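Local coordinates for protein carboxylic ester hydrolase (Aspergillus niger, PDB 7K4O) that hydrolyses ester bonds of tannins as a tannin acyl hydrolase, a serine esterase of the tannase family that binds calcium and zinc, at residues Y224-V227 with V228-T231; D377-K380 with D381-I384; P478-N481 with M482-I486; C515-P518 with L519-L522; D143-T146 with L147-A151. All blocks are in the same frame, centred on the assembly; numbering follows the deposited sequence. Where two conformers were deposited one is given.

Contact 1: residues Y224-V227 with V228-T231; sequences YSNV and VEKT
The Y224 ring and V228 make the CH-pi contact of this helical turn: CG2 of V228 stands over one face of the phenol, 3.7 Å from the ring centroid, displaced toward the rim where CE1 and CZ lie. The nearest carbon is CZ of Y224, 3.4 Å from V228 CG2. The aromatic group reaches that methyl because its CG is anti to the backbone N (chi1 179°), which brings one face of the ring against the residue one turn on. Its hydroxyl ends on the backbone carbonyl of T308, and V228 itself packs on V305 and T308, so the pair faces helix 300-310.

Backbone hydrogen bonds form the second group. V228, E229, K230 and T231 donate their N-H to the carbonyls of Y224, S225, N226 and V227, the regular i to i+4 ladder of an alpha-helix.

Polar side chains add one further bond within this turn. T231 OG1 donates to V227 O at 2.7 Å, arriving well above the carbonyl plane, while T231 N reaches the same oxygen from the opposite face at 2.8 Å. The amide of N226 is held by two loop residues, OD1 accepting from D350 N and ND2 donating to D348 O.

Two donors on V227 O would draw electron density onto that oxygen, and the hydroxyl of a residue exposed near the helix end is thereby tied down on its own backbone, with its rotation fixed.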
# COMPACT_ATOMS: atom_id res chain seq x y z
N TYR A 224 -12.61 6.58 12.60
CA TYR A 224 -13.42 5.68 13.46
C TYR A 224 -12.94 5.74 14.93
O TYR A 224 -13.76 5.98 15.86
CB TYR A 224 -13.41 4.25 12.96
CG TYR A 224 -14.19 3.31 13.82
CD1 TYR A 224 -15.48 3.61 14.24
CD2 TYR A 224 -13.62 2.13 14.27
CE1 TYR A 224 -16.17 2.75 15.07
CE2 TYR A 224 -14.32 1.27 15.09
CZ TYR A 224 -15.58 1.60 15.54
OH TYR A 224 -16.27 0.70 16.34
N SER A 225 -11.66 5.53 15.20
CA SER A 225 -11.10 5.61 16.57
C SER A 225 -11.48 6.95 17.25
O SER A 225 -11.90 6.93 18.42
CB SER A 225 -9.63 5.43 16.56
OG SER A 225 -9.31 4.09 16.21
N ASN A 226 -11.31 8.06 16.56
CA ASN A 226 -11.71 9.40 17.06
C ASN A 226 -13.19 9.37 17.48
O ASN A 226 -13.53 9.90 18.59
CB ASN A 226 -11.55 10.48 16.01
CG ASN A 226 -10.14 10.92 15.68
OD1 ASN A 226 -9.91 11.40 14.56
ND2 ASN A 226 -9.21 10.80 16.60
N VAL A 227 -14.06 8.80 16.66
CA VAL A 227 -15.52 8.86 16.92
C VAL A 227 -15.86 7.88 18.06
O VAL A 227 -16.78 8.18 18.86
CB VAL A 227 -16.31 8.64 15.63
CG1 VAL A 227 -17.78 8.49 15.92
CG2 VAL A 227 -16.05 9.80 14.67
N VAL A 228 -15.14 6.78 18.19
CA VAL A 228 -15.33 5.86 19.34
C VAL A 228 -15.01 6.63 20.63
O VAL A 228 -15.77 6.52 21.61
CB VAL A 228 -14.44 4.60 19.26
CG1 VAL A 228 -14.45 3.84 20.58
CG2 VAL A 228 -14.89 3.68 18.12
N GLU A 229 -13.89 7.33 20.65
CA GLU A 229 -13.45 8.09 21.85
C GLU A 229 -14.54 9.13 22.18
O GLU A 229 -14.88 9.29 23.37
CB GLU A 229 -12.11 8.75 21.61
CG GLU A 229 -10.98 7.75 21.51
CD GLU A 229 -9.66 8.30 21.03
OE1 GLU A 229 -9.57 9.48 20.61
OE2 GLU A 229 -8.68 7.55 21.13
N LYS A 230 -15.03 9.85 21.18
CA LYS A 230 -16.08 10.88 21.40
C LYS A 230 -17.35 10.20 21.91
O LYS A 230 -17.97 10.72 22.87
CB LYS A 230 -16.49 11.57 20.11
CG LYS A 230 -15.64 12.74 19.65
CD LYS A 230 -16.07 13.18 18.25
CE LYS A 230 -17.56 13.44 18.11
NZ LYS A 230 -17.91 14.72 18.74
N THR A 231 -17.77 9.13 21.27
CA THR A 231 -19.04 8.46 21.58
C THR A 231 -19.02 7.89 23.02
O THR A 231 -20.04 8.02 23.72
CB THR A 231 -19.32 7.35 20.58
OG1 THR A 231 -19.41 7.93 19.28
CG2 THR A 231 -20.61 6.64 20.88

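Contact 2: residues D377-K380 with D381-I384; sequences DTLK and DWMI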
# COMPACT_ATOMS: atom_id res chain seq x y z
N ASP A 377 -23.02 6.84 12.34
CA ASP A 377 -23.86 6.92 11.13
C ASP A 377 -23.29 7.96 10.14
O ASP A 377 -23.45 7.72 8.92
CB ASP A 377 -25.32 7.23 11.49
CG ASP A 377 -26.09 6.06 12.09
OD1 ASP A 377 -25.61 4.92 12.05
OD2 ASP A 377 -27.22 6.31 12.63
N THR A 378 -22.70 9.06 10.61
CA THR A 378 -22.06 10.07 9.72
C THR A 378 -20.95 9.34 8.94
O THR A 378 -20.84 9.56 7.71
CB THR A 378 -21.43 11.22 10.49
OG1 THR A 378 -22.38 11.74 11.43
CG2 THR A 378 -20.93 12.37 9.64
N LEU A 379 -20.16 8.53 9.64
CA LEU A 379 -19.03 7.78 8.99
C LEU A 379 -19.62 6.81 7.95
O LEU A 379 -19.10 6.72 6.81
CB LEU A 379 -18.20 7.04 10.03
CG LEU A 379 -17.51 7.90 11.08
CD1 LEU A 379 -16.64 7.05 11.96
CD2 LEU A 379 -16.69 9.02 10.49
N LYS A 380 -20.68 6.08 8.29
CA LYS A 380 -21.35 5.17 7.34
C LYS A 380 -21.78 5.96 6.10
O LYS A 380 -21.54 5.51 4.98
CB LYS A 380 -22.55 4.50 8.00
CG LYS A 380 -23.44 3.74 7.04
CD LYS A 380 -24.72 3.27 7.69
CE LYS A 380 -25.62 2.52 6.73
NZ LYS A 380 -26.77 1.92 7.44
N ASP A 381 -22.41 7.10 6.29
CA ASP A 381 -22.95 7.87 5.15
C ASP A 381 -21.80 8.32 4.23
O ASP A 381 -21.98 8.28 3.01
CB ASP A 381 -23.74 9.10 5.63
CG ASP A 381 -25.05 8.74 6.33
OD1 ASP A 381 -25.52 7.61 6.18
OD2 ASP A 381 -25.58 9.62 7.05
N TRP A 382 -20.68 8.72 4.81
CA TRP A 382 -19.47 9.10 4.01
C TRP A 382 -18.95 7.88 3.25
O TRP A 382 -18.59 8.03 2.04
CB TRP A 382 -18.43 9.71 4.92
CG TRP A 382 -18.65 11.16 5.24
CD1 TRP A 382 -19.19 12.13 4.45
CD2 TRP A 382 -18.26 11.81 6.46
NE1 TRP A 382 -19.15 13.33 5.11
CE2 TRP A 382 -18.57 13.17 6.32
CE3 TRP A 382 -17.58 11.38 7.60
CZ2 TRP A 382 -18.26 14.09 7.32
CZ3 TRP A 382 -17.25 12.30 8.57
CH2 TRP A 382 -17.60 13.64 8.43
N MET A 383 -18.94 6.71 3.86
CA MET A 383 -18.39 5.54 3.13
C MET A 383 -19.27 5.22 1.94
O MET A 383 -18.77 4.91 0.83
CB MET A 383 -18.23 4.33 4.06
CG MET A 383 -17.23 4.62 5.16
SD MET A 383 -16.98 3.17 6.19
CE MET A 383 -15.75 3.79 7.31
N ILE A 384 -20.60 5.24 2.15
CA ILE A 384 -21.57 4.86 1.09
C ILE A 384 -21.62 5.92 0.01
O ILE A 384 -21.64 5.55 -1.18
CB ILE A 384 -22.96 4.59 1.71
CG1 ILE A 384 -22.86 3.36 2.61
CG2 ILE A 384 -23.99 4.42 0.60
CD1 ILE A 384 -24.18 2.97 3.33
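Residues D377-K380 and D381-I384 are consecutive turns of the alpha-helix 376-390, joined by four i to i+4 hydrogen bonds. D381 N, W382 N, M383 N and I384 N donate to the carbonyls of D377, T378, L379 and K380, at 2.9 to 3.0 Å between N and O. The last of them, I384 N to K380 O, is also the straightest, with an N-H...O angle of 164°.

On one flank K380, modelled in two conformers, runs extended alongside I384 in one of them before its ammonium reaches a salt bridge with D315. The aliphatic part of the lysine does the touching in that conformer: CE of K380 lies 3.7 Å from CD1 of I384.

On another flank the indole of W382 lies beside T378, both side chains pointing the same way. The methyl CG2 of T378 sits over the six-membered ring, 3.7 Å from its centroid and only 10° off the normal, a CH-pi contact. That methyl is anti to the backbone N, which leaves OG1 on the other branch to accept from T375 N. The indole also packs on I357 and V361 of helix 351-361 and on T220 of helix 215-221, which also touches M383; W382 thus joins three helices. L379 meets the same indole differently, at its edge and near its plane, with CD2 of L379 3.8 Å from W382 CZ3.

Contact 3: residues P478-N481 with M482-I486; sequences PQTN and MAVMI. With MAN (alpha-D-mannopyranose), chain B; NAG (2-acetamido-2-deoxy-beta-D-glucopyranose), chain C; FWN (2-[2-(2-ethoxyethoxy)ethoxy]ethanol), chain S.
V484 meets T480 across the first turn of helix 481-491, where T480 holds the N-cap position. Followed outward, V484 CB lies 3.6 Å from T480 O, and CG2 comes closer, 3.3 Å from the same carbonyl oxygen. CG2 is anti to the carbonyl carbon of its own residue, which turns this methyl back toward the start of the helix; it also approaches T480 OG1 to 4.2 Å. The valine further packs on L498 and on I412 of the central sheet.

The carbonyl that V484 covers is itself engaged, accepting V484 N at 3.1 Å in the carbonyl plane. M485 N follows with a bond to N481 O. The hydroxyl of T480 makes no capping bond and is instead paired with N499 ND2.

An N-acetylglucosamine lies against this turn. Its acetamido oxygen O7 is 3.4 Å from T480 CB and also near A483 CB, a contact of van der Waals kind. Just before the helix, the extended side chain of Q479 reaches a mannose, whose O4 donates to Q479 OE1 at 2.7 Å; NE2 of the same amide bonds S47 O. Farther along the helix, past A483, I486 CG2 touches C6 of the bound 2-[2-(2-ethoxyethoxy)ethoxy]ethanol at 3.6 Å.

The chemistry is that of a helix start with glycan against its flank: backbone bonds hold the turn, while one amide divides its two ends between protein and sugar.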
# COMPACT_ATOMS: atom_id res chain seq x y z
N PRO A 478 9.29 -9.00 3.17
CA PRO A 478 9.61 -9.45 1.81
C PRO A 478 10.46 -8.40 1.10
O PRO A 478 9.96 -7.44 0.54
CB PRO A 478 8.24 -9.70 1.19
CG PRO A 478 7.36 -8.64 1.87
CD PRO A 478 7.89 -8.54 3.30
N GLN A 479 11.78 -8.58 1.14
CA GLN A 479 12.75 -7.62 0.60
C GLN A 479 13.14 -7.98 -0.83
O GLN A 479 13.83 -7.20 -1.48
CB GLN A 479 13.98 -7.58 1.52
CG GLN A 479 15.00 -6.51 1.14
CD GLN A 479 16.17 -6.49 2.13
OE1 GLN A 479 16.73 -7.55 2.45
NE2 GLN A 479 16.60 -5.29 2.53
N THR A 480 12.67 -9.09 -1.36
CA THR A 480 13.18 -9.63 -2.63
C THR A 480 12.04 -9.82 -3.64
O THR A 480 12.05 -10.75 -4.43
CB THR A 480 13.98 -10.92 -2.33
OG1 THR A 480 13.17 -11.87 -1.63
CG2 THR A 480 15.29 -10.59 -1.62
N ASN A 481 11.01 -8.96 -3.60
CA ASN A 481 9.84 -9.20 -4.45
C ASN A 481 10.16 -9.04 -5.93
O ASN A 481 9.50 -9.73 -6.72
CB ASN A 481 8.66 -8.34 -4.05
CG ASN A 481 8.07 -8.76 -2.72
OD1 ASN A 481 8.26 -9.91 -2.26
ND2 ASN A 481 7.27 -7.88 -2.13
N MET A 482 11.06 -8.15 -6.32
CA MET A 482 11.36 -7.97 -7.76
C MET A 482 12.03 -9.24 -8.30
O MET A 482 11.61 -9.79 -9.35
CB MET A 482 12.23 -6.75 -7.99
CG MET A 482 12.43 -6.44 -9.43
SD MET A 482 10.86 -5.98 -10.29
CE MET A 482 11.65 -5.44 -11.81
N ALA A 483 12.98 -9.79 -7.54
CA ALA A 483 13.63 -11.05 -7.97
C ALA A 483 12.59 -12.17 -8.05
O ALA A 483 12.64 -12.97 -9.01
CB ALA A 483 14.79 -11.42 -7.04
N VAL A 484 11.68 -12.27 -7.08
CA VAL A 484 10.68 -13.36 -7.06
C VAL A 484 9.75 -13.21 -8.26
O VAL A 484 9.38 -14.22 -8.91
CB VAL A 484 9.95 -13.41 -5.71
CG1 VAL A 484 8.72 -14.31 -5.74
CG2 VAL A 484 10.92 -13.83 -4.62
N MET A 485 9.29 -11.97 -8.52
CA MET A 485 8.37 -11.69 -9.65
C MET A 485 9.07 -12.00 -10.98
O MET A 485 8.45 -12.62 -11.84
CB MET A 485 7.86 -10.25 -9.59
CG MET A 485 6.87 -9.95 -10.67
SD MET A 485 5.42 -11.00 -10.75
CE MET A 485 4.38 -10.14 -9.55
N ILE A 486 10.30 -11.56 -11.14
CA ILE A 486 11.06 -11.90 -12.37
C ILE A 486 11.11 -13.41 -12.52
O ILE A 486 10.92 -13.92 -13.66
CB ILE A 486 12.46 -11.28 -12.33
CG1 ILE A 486 12.39 -9.76 -12.54
CG2 ILE A 486 13.35 -11.94 -13.37
CD1 ILE A 486 13.61 -9.06 -12.12
C1 MAN B . 22.71 -9.24 2.16
C2 MAN B . 21.93 -8.15 1.36
C3 MAN B . 20.87 -7.58 2.30
C4 MAN B . 19.87 -8.64 2.76
C5 MAN B . 20.65 -9.84 3.34
C6 MAN B . 19.85 -11.09 3.51
O2 MAN B . 21.28 -8.73 0.22
O3 MAN B . 20.31 -6.50 1.56
O4 MAN B . 19.02 -8.09 3.76
O5 MAN B . 21.76 -10.25 2.51
O6 MAN B . 20.65 -12.16 4.25
C1 NAG C . 15.43 -14.90 -0.53
C2 NAG C . 16.32 -14.63 -1.71
C3 NAG C . 17.76 -15.02 -1.35
C4 NAG C . 18.19 -14.28 -0.08
C5 NAG C . 17.18 -14.60 1.01
C6 NAG C . 17.47 -13.87 2.33
C7 NAG C . 15.39 -14.77 -3.91
C8 NAG C . 14.88 -15.46 -5.09
N2 NAG C . 15.85 -15.39 -2.82
O3 NAG C . 18.62 -14.63 -2.43
O4 NAG C . 19.49 -14.83 0.27
O5 NAG C . 15.89 -14.17 0.57
O6 NAG C . 16.47 -14.15 3.27
O7 NAG C . 15.38 -13.58 -4.02
O4 FWN S . 17.69 -11.73 -12.11
C5 FWN S . 16.85 -11.89 -11.01
C6 FWN S . 15.92 -13.05 -11.07
O7 FWN S . 15.70 -13.83 -9.97
C8 FWN S . 16.54 -14.88 -9.73
C9 FWN S . 16.66 -15.34 -8.32
O10 FWN S . 17.68 -14.81 -7.54
C11 FWN S . 18.29 -15.61 -6.59
C12 FWN S . 19.26 -14.96 -5.69
O13 FWN S . 20.30 -14.30 -6.33
C14 FWN S . 21.11 -13.47 -5.57
C1 FWN S . 22.10 -12.56 -6.23

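Contact 4: residues C515-P518 with L519-L522; sequences CAWP and LRPL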
# COMPACT_ATOMS: atom_id res chain seq x y z
N CYS A 515 3.43 -17.83 3.96
CA CYS A 515 2.31 -18.64 3.44
C CYS A 515 1.40 -17.79 2.53
O CYS A 515 1.19 -16.59 2.84
CB CYS A 515 1.46 -19.21 4.58
SG CYS A 515 2.42 -20.35 5.62
N ALA A 516 0.94 -18.39 1.46
CA ALA A 516 -0.02 -17.82 0.50
C ALA A 516 -1.41 -18.06 1.02
O ALA A 516 -1.79 -19.22 1.29
CB ALA A 516 0.13 -18.44 -0.86
N TRP A 517 -2.17 -16.98 1.13
CA TRP A 517 -3.62 -17.04 1.41
C TRP A 517 -4.25 -18.08 0.52
O TRP A 517 -3.95 -18.15 -0.67
CB TRP A 517 -4.25 -15.64 1.17
CG TRP A 517 -5.71 -15.59 1.50
CD1 TRP A 517 -6.75 -15.70 0.64
CD2 TRP A 517 -6.28 -15.54 2.82
NE1 TRP A 517 -7.94 -15.71 1.34
CE2 TRP A 517 -7.67 -15.64 2.67
CE3 TRP A 517 -5.73 -15.51 4.11
CZ2 TRP A 517 -8.53 -15.68 3.77
CZ3 TRP A 517 -6.59 -15.50 5.20
CH2 TRP A 517 -7.96 -15.61 5.01
N PRO A 518 -5.21 -18.91 0.97
CA PRO A 518 -5.80 -18.88 2.32
C PRO A 518 -5.16 -19.78 3.38
O PRO A 518 -5.75 -19.94 4.46
CB PRO A 518 -7.21 -19.42 2.03
CG PRO A 518 -6.99 -20.44 0.95
CD PRO A 518 -5.89 -19.84 0.09
N LEU A 519 -3.96 -20.27 3.11
CA LEU A 519 -3.19 -21.01 4.12
C LEU A 519 -2.67 -20.01 5.15
O LEU A 519 -2.44 -18.81 4.84
CB LEU A 519 -2.05 -21.78 3.43
CG LEU A 519 -2.50 -22.78 2.35
CD1 LEU A 519 -1.28 -23.38 1.66
CD2 LEU A 519 -3.36 -23.88 2.96
N ARG A 520 -2.45 -20.49 6.37
CA ARG A 520 -1.85 -19.68 7.46
C ARG A 520 -0.60 -20.39 8.01
O ARG A 520 -0.54 -21.63 7.93
CB ARG A 520 -2.80 -19.50 8.65
CG ARG A 520 -4.21 -19.03 8.36
CD ARG A 520 -4.29 -17.77 7.54
NE ARG A 520 -3.60 -16.63 8.10
CZ ARG A 520 -2.72 -15.88 7.40
NH1 ARG A 520 -2.42 -16.17 6.13
NH2 ARG A 520 -2.18 -14.85 7.97
N PRO A 521 0.36 -19.66 8.60
CA PRO A 521 1.58 -20.27 9.11
C PRO A 521 1.34 -20.97 10.45
O PRO A 521 0.62 -20.47 11.29
CB PRO A 521 2.54 -19.12 9.30
CG PRO A 521 1.64 -17.92 9.50
CD PRO A 521 0.46 -18.20 8.62
N LEU A 522 1.96 -22.12 10.62
CA LEU A 522 1.98 -22.80 11.95
C LEU A 522 3.33 -23.49 12.08
O LEU A 522 3.71 -24.25 11.15
CB LEU A 522 0.82 -23.78 11.99
CG LEU A 522 0.62 -24.47 13.35
CD1 LEU A 522 0.31 -23.42 14.39
CD2 LEU A 522 -0.47 -25.53 13.26
O HOH W 1 -0.08 -15.14 4.77
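C515 and P521 face each other across a type VI (VIa) beta turn, A516-L519, with cis P518 at its third position, which carries the chain from strand 511-514 into the two-stranded antiparallel sheet of 520-524 and 529-533. The reversal is closed by L519 N donating to A516 O at 3.0 Å, a rather bent bond with an N-H...O angle of 138°.

The tightly packed part surrounds the sulfur. C515 SG lies 3.6 Å from P521 CA and 3.9 Å from P521 CB, and is itself fixed by its disulfide to C532. The disulfide ties the residue before the turn to strand 529-533, while the sulfur meets P521 by packing alone.

The W517 and R520 side is buried too, but more openly spaced across the turn. Their planes are 51° apart, and R520 NH1 stands at the edge of the indole, near its plane, 3.9 Å from CE3 of W517. The arginine folds back because it bends at chi2 and chi3, which brings NH1 to L519 O. Its NE forms a salt bridge with D267 and its NH2 bonds T459, while W517 NE1 bonds E432 and its ring makes edge-to-face contacts with W431 and W542.

L519 lies at the partly exposed margin, near an N-acetylglucosamine. Within the turn a water links the two arms: it donates to C515 O at 2.7 Å and accepts from R520 NH1 at 2.9 Å.

Contact 5: residues D143-T146 with L147-A151; sequences DYET and LYMFA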
# COMPACT_ATOMS: atom_id res chain seq x y z
N ASP A 143 -10.37 20.08 -9.24
CA ASP A 143 -9.64 19.98 -10.51
C ASP A 143 -9.80 18.51 -10.95
O ASP A 143 -9.07 17.62 -10.41
CB ASP A 143 -8.19 20.36 -10.31
CG ASP A 143 -7.39 20.42 -11.59
OD1 ASP A 143 -7.75 19.71 -12.54
OD2 ASP A 143 -6.38 21.17 -11.63
N TYR A 144 -10.74 18.24 -11.84
CA TYR A 144 -10.96 16.84 -12.29
C TYR A 144 -9.72 16.27 -12.98
O TYR A 144 -9.56 15.02 -12.90
CB TYR A 144 -12.18 16.75 -13.20
CG TYR A 144 -13.48 17.08 -12.52
CD1 TYR A 144 -13.98 16.29 -11.50
CD2 TYR A 144 -14.24 18.16 -12.92
CE1 TYR A 144 -15.16 16.56 -10.85
CE2 TYR A 144 -15.45 18.44 -12.29
CZ TYR A 144 -15.91 17.65 -11.27
OH TYR A 144 -17.13 17.94 -10.68
N GLU A 145 -8.93 17.08 -13.65
CA GLU A 145 -7.70 16.58 -14.31
C GLU A 145 -6.79 15.98 -13.22
O GLU A 145 -6.23 14.87 -13.40
CB GLU A 145 -6.98 17.66 -15.10
CG GLU A 145 -5.67 17.18 -15.69
CD GLU A 145 -5.72 16.11 -16.76
OE1 GLU A 145 -4.59 15.64 -17.21
OE2 GLU A 145 -6.83 15.75 -17.21
N THR A 146 -6.62 16.69 -12.10
CA THR A 146 -5.81 16.17 -10.98
C THR A 146 -6.38 14.86 -10.48
O THR A 146 -5.62 13.89 -10.26
CB THR A 146 -5.72 17.17 -9.82
OG1 THR A 146 -5.23 18.41 -10.32
CG2 THR A 146 -4.86 16.64 -8.70
N LEU A 147 -7.70 14.80 -10.25
CA LEU A 147 -8.36 13.59 -9.78
C LEU A 147 -8.07 12.42 -10.71
O LEU A 147 -7.66 11.36 -10.21
CB LEU A 147 -9.88 13.83 -9.67
CG LEU A 147 -10.69 12.61 -9.34
CD1 LEU A 147 -10.41 12.14 -7.94
CD2 LEU A 147 -12.19 12.85 -9.48
N TYR A 148 -8.29 12.61 -12.01
CA TYR A 148 -8.12 11.50 -12.97
C TYR A 148 -6.63 11.11 -13.09
O TYR A 148 -6.35 9.88 -13.20
CB TYR A 148 -8.73 11.84 -14.34
CG TYR A 148 -10.19 11.47 -14.39
CD1 TYR A 148 -11.15 12.27 -13.78
CD2 TYR A 148 -10.65 10.36 -15.09
CE1 TYR A 148 -12.50 11.93 -13.83
CE2 TYR A 148 -11.99 9.99 -15.12
CZ TYR A 148 -12.93 10.81 -14.50
OH TYR A 148 -14.27 10.51 -14.56
N MET A 149 -5.74 12.09 -13.17
CA MET A 149 -4.29 11.78 -13.25
C MET A 149 -3.84 10.99 -11.99
O MET A 149 -3.18 9.95 -12.13
CB MET A 149 -3.51 13.08 -13.37
CG MET A 149 -3.56 13.66 -14.77
SD MET A 149 -2.68 12.62 -16.00
CE MET A 149 -1.01 13.20 -15.69
N PHE A 150 -4.24 11.41 -10.79
CA PHE A 150 -3.90 10.68 -9.55
C PHE A 150 -4.54 9.30 -9.55
O PHE A 150 -3.90 8.30 -9.18
CB PHE A 150 -4.33 11.50 -8.34
CG PHE A 150 -3.93 10.97 -6.99
CD1 PHE A 150 -2.61 10.69 -6.68
CD2 PHE A 150 -4.87 10.79 -5.99
CE1 PHE A 150 -2.25 10.26 -5.41
CE2 PHE A 150 -4.52 10.31 -4.73
CZ PHE A 150 -3.21 10.10 -4.43
N ALA A 151 -5.82 9.22 -9.93
CA ALA A 151 -6.61 7.98 -9.89
C ALA A 151 -5.94 6.89 -10.73
O ALA A 151 -5.80 5.79 -10.20
CB ALA A 151 -8.03 8.20 -10.35
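E145 and M149 make the main side-chain contact of this first part of helix 144-169. One carboxylate oxygen, E145 OE1, lies 3.3 Å from M149 CG and 3.8 Å from M149 SD, the two side chains crossing at a slant. The glutamate bends at chi2 (66°) so that its carboxylate turns along the helix toward the methionine. CG of M149 also rests on the backbone, 3.2 Å from E145 O, which is the oxygen that accepts M149 N.

A second pairing is looser: Y144 CD1 and L147 CD2 are 4.4 Å apart, with the leucine methyl at the edge of the phenol ring. Y144 O is met twice, by Y148 N as a hydrogen bond and by the edge of the Y148 ring, whose CD1 lies 3.3 Å away in the ring plane.

Behind these contacts stands the helix start. D143 is the N-cap; its OD1 accepts T146 N at 3.3 Å, from above the carboxylate plane, and its backbone O takes L147 N. T146 OG1 is turned to A134 O.

Farther out, OE2 of E145 forms a salt bridge with K153, two turns farther along the same helix, and H66 of strand 50-66 touches both E145 and M149. F150 points to helix 187-196, where R190 makes a cation-pi contact with its ring.

The two carboxylate oxygens of E145 thus have different surroundings: OE2 meets a positive charge, while OE1 lies against a thioether chain, and the ion pair with K153 probably eases the placing of a carboxylate beside apolar atoms.

Along the chain the order is contact 5, contact 1, contact 2, contact 3, contact 4. Contacts 1 and 2 are the only pair that touch: their centres are about 14 Å apart, and L379 of helix 376-390 packs on Y224 and V227 of helix 224-232. Contact 3 is about 39 Å from contact 1 between centres, on the opposite side of the chain's centre, and about 19 Å from contact 4, again between centres. Contacts 1 and 2 belong to a cluster of helices, contacts 3 and 4 adjoin the large mixed sheet, and contact 5 opens a long helix. None lines the gallate pocket, though F150 of contact 5 comes within about 7 Å of the bound ligand and touches E187 of the pocket.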